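Local coordinates for ankyrin repeat family protein (Enterococcus faecalis, PDB 3HRA) that is of unknown function but, as a stack of ankyrin repeats, probably serves as a scaffold for binding other proteins, at residues 41-46 with 73-78. Numbering follows the deposited sequence.
Sequences TPLNIA and DSPYLY
The carboxamide of N44 reaches across to the turn before helix 75-81, where ND2 donates to D73 O at 2.9 Å. The bond is somewhat bent, 145° at the hydrogen. D73 O lies almost in the amide plane of N44, whereas ND2 stands above the carbonyl plane of D73. The N44 side chain crosses P75 at about a right angle, with ND2 3.8 Å from P75 CD. OD1 of N44 lies 3.6 Å from P75 CA. An intermediate first torsion, chi1 -139°, brings the N44 carboxamide up to D73 O. P75 packs against both L43 and N44, its CB and CG meeting the L43 branch and its CD lying near the N44 carboxamide. L43 CG is anti to the backbone N (chi1 176°), and with chi2 57° this sets CD2 3.8 Å from P75 CB. Segment 41-46 lies in a predicted ankyrin repeat, and T41-P42-L43-N44 and S74-P75-Y76-L77 open helices 42-49 and 75-81 as variants of the TPLH motif common in ankyrin repeats: TPLN keeps three of its four residues, SPYL the proline, with serine in the threonine's capping role. T41 OG1 caps its helix by accepting from N44 N at 3.1 Å, a nearly straight bond, and S74 OG does the same for L77 N. L43 also packs on A55 and I59 of helix 52-60, and P75 on M91 of helix 85-94.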
loop_
_atom_site.group_PDB
_atom_site.type_symbol
_atom_site.label_atom_id
_atom_site.label_comp_id
_atom_site.label_asym_id
_atom_site.label_seq_id
_atom_site.Cartn_x
_atom_site.Cartn_y
_atom_site.Cartn_z
ATOM N N THR A 41 -11.183 -7.914 8.358
ATOM C CA THR A 41 -10.894 -9.316 8.681
ATOM C C THR A 41 -9.786 -9.358 9.727
ATOM O O THR A 41 -9.164 -8.336 10.001
ATOM C CB THR A 41 -10.371 -10.067 7.448
ATOM O OG1 THR A 41 -9.222 -9.374 6.935
ATOM C CG2 THR A 41 -11.400 -10.113 6.389
ATOM N N PRO A 42 -9.522 -10.545 10.313
ATOM C CA PRO A 42 -8.378 -10.666 11.215
ATOM C C PRO A 42 -7.086 -10.230 10.529
ATOM O O PRO A 42 -6.251 -9.576 11.171
ATOM C CB PRO A 42 -8.384 -12.159 11.559
ATOM C CG PRO A 42 -9.839 -12.499 11.553
ATOM C CD PRO A 42 -10.383 -11.740 10.366
ATOM N N LEU A 43 -6.938 -10.548 9.243
ATOM C CA LEU A 43 -5.725 -10.164 8.531
ATOM C C LEU A 43 -5.617 -8.646 8.452
ATOM O O LEU A 43 -4.563 -8.092 8.727
ATOM C CB LEU A 43 -5.639 -10.796 7.136
ATOM C CG LEU A 43 -4.424 -10.347 6.306
ATOM C CD1 LEU A 43 -3.069 -10.615 6.994
ATOM C CD2 LEU A 43 -4.479 -10.982 4.906
ATOM N N ASN A 44 -6.709 -7.973 8.101
ATOM C CA ASN A 44 -6.668 -6.523 8.047
ATOM C C ASN A 44 -6.313 -5.908 9.410
ATOM O O ASN A 44 -5.562 -4.926 9.467
ATOM C CB ASN A 44 -7.965 -5.951 7.455
ATOM C CG ASN A 44 -7.703 -4.775 6.489
ATOM O OD1 ASN A 44 -6.624 -4.190 6.480
ATOM N ND2 ASN A 44 -8.696 -4.438 5.683
ATOM N N ILE A 45 -6.808 -6.492 10.500
ATOM C CA ILE A 45 -6.490 -5.989 11.839
ATOM C C ILE A 45 -4.987 -6.130 12.084
ATOM O O ILE A 45 -4.318 -5.193 12.545
ATOM C CB ILE A 45 -7.293 -6.732 12.935
ATOM C CG1 ILE A 45 -8.777 -6.361 12.835
ATOM C CG2 ILE A 45 -6.759 -6.398 14.336
ATOM C CD1 ILE A 45 -9.683 -7.292 13.556
ATOM N N ALA A 46 -4.452 -7.300 11.757
ATOM C CA ALA A 46 -3.015 -7.544 11.911
ATOM C C ALA A 46 -2.170 -6.565 11.096
ATOM O O ALA A 46 -1.126 -6.115 11.551
ATOM C CB ALA A 46 -2.672 -8.986 11.545
ATOM N N ASP A 73 -10.069 -0.161 2.099
ATOM C CA ASP A 73 -8.725 -0.694 2.351
ATOM C C ASP A 73 -8.754 -2.213 2.503
ATOM O O ASP A 73 -9.371 -2.748 3.427
ATOM C CB ASP A 73 -8.133 -0.110 3.637
ATOM C CG ASP A 73 -7.573 1.298 3.450
ATOM O OD1 ASP A 73 -7.278 1.689 2.298
ATOM O OD2 ASP A 73 -7.406 2.001 4.470
ATOM N N SER A 74 -8.090 -2.909 1.595
ATOM C CA SER A 74 -7.814 -4.319 1.809
ATOM C C SER A 74 -6.498 -4.401 2.581
ATOM O O SER A 74 -5.776 -3.391 2.700
ATOM C CB SER A 74 -7.658 -5.013 0.467
ATOM O OG SER A 74 -6.545 -4.466 -0.227
ATOM N N PRO A 75 -6.164 -5.597 3.103
ATOM C CA PRO A 75 -4.856 -5.786 3.755
ATOM C C PRO A 75 -3.687 -5.378 2.830
ATOM O O PRO A 75 -2.742 -4.719 3.276
ATOM C CB PRO A 75 -4.831 -7.293 4.053
ATOM C CG PRO A 75 -6.317 -7.646 4.269
ATOM C CD PRO A 75 -7.043 -6.781 3.239
ATOM N N TYR A 76 -3.764 -5.757 1.553
ATOM C CA TYR A 76 -2.744 -5.393 0.570
ATOM C C TYR A 76 -2.619 -3.875 0.361
ATOM O O TYR A 76 -1.526 -3.321 0.406
ATOM C CB TYR A 76 -3.040 -6.082 -0.765
ATOM C CG TYR A 76 -2.102 -5.684 -1.874
ATOM C CD1 TYR A 76 -0.785 -6.146 -1.895
ATOM C CD2 TYR A 76 -2.528 -4.860 -2.905
ATOM C CE1 TYR A 76 0.093 -5.769 -2.918
ATOM C CE2 TYR A 76 -1.659 -4.478 -3.925
ATOM C CZ TYR A 76 -0.353 -4.937 -3.920
ATOM O OH TYR A 76 0.504 -4.583 -4.937
ATOM N N LEU A 77 -3.745 -3.213 0.118
ATOM C CA LEU A 77 -3.728 -1.783 -0.134
ATOM C C LEU A 77 -3.190 -1.027 1.075
ATOM O O LEU A 77 -2.447 -0.059 0.921
ATOM C CB LEU A 77 -5.132 -1.299 -0.503
ATOM C CG LEU A 77 -5.575 -1.578 -1.947
ATOM C CD1 LEU A 77 -7.079 -1.380 -2.121
ATOM C CD2 LEU A 77 -4.784 -0.720 -2.950
ATOM N N TYR A 78 -3.569 -1.479 2.270
ATOM C CA TYR A 78 -3.149 -0.826 3.497
ATOM C C TYR A 78 -1.659 -1.078 3.766
ATOM O O TYR A 78 -0.903 -0.153 4.076
ATOM C CB TYR A 78 -4.014 -1.282 4.677
ATOM C CG TYR A 78 -3.814 -0.422 5.904
ATOM C CD1 TYR A 78 -4.608 0.694 6.124
ATOM C CD2 TYR A 78 -2.796 -0.702 6.812
ATOM C CE1 TYR A 78 -4.418 1.498 7.238
ATOM C CE2 TYR A 78 -2.595 0.105 7.939
ATOM C CZ TYR A 78 -3.407 1.195 8.141
ATOM O OH TYR A 78 -3.207 1.992 9.250
#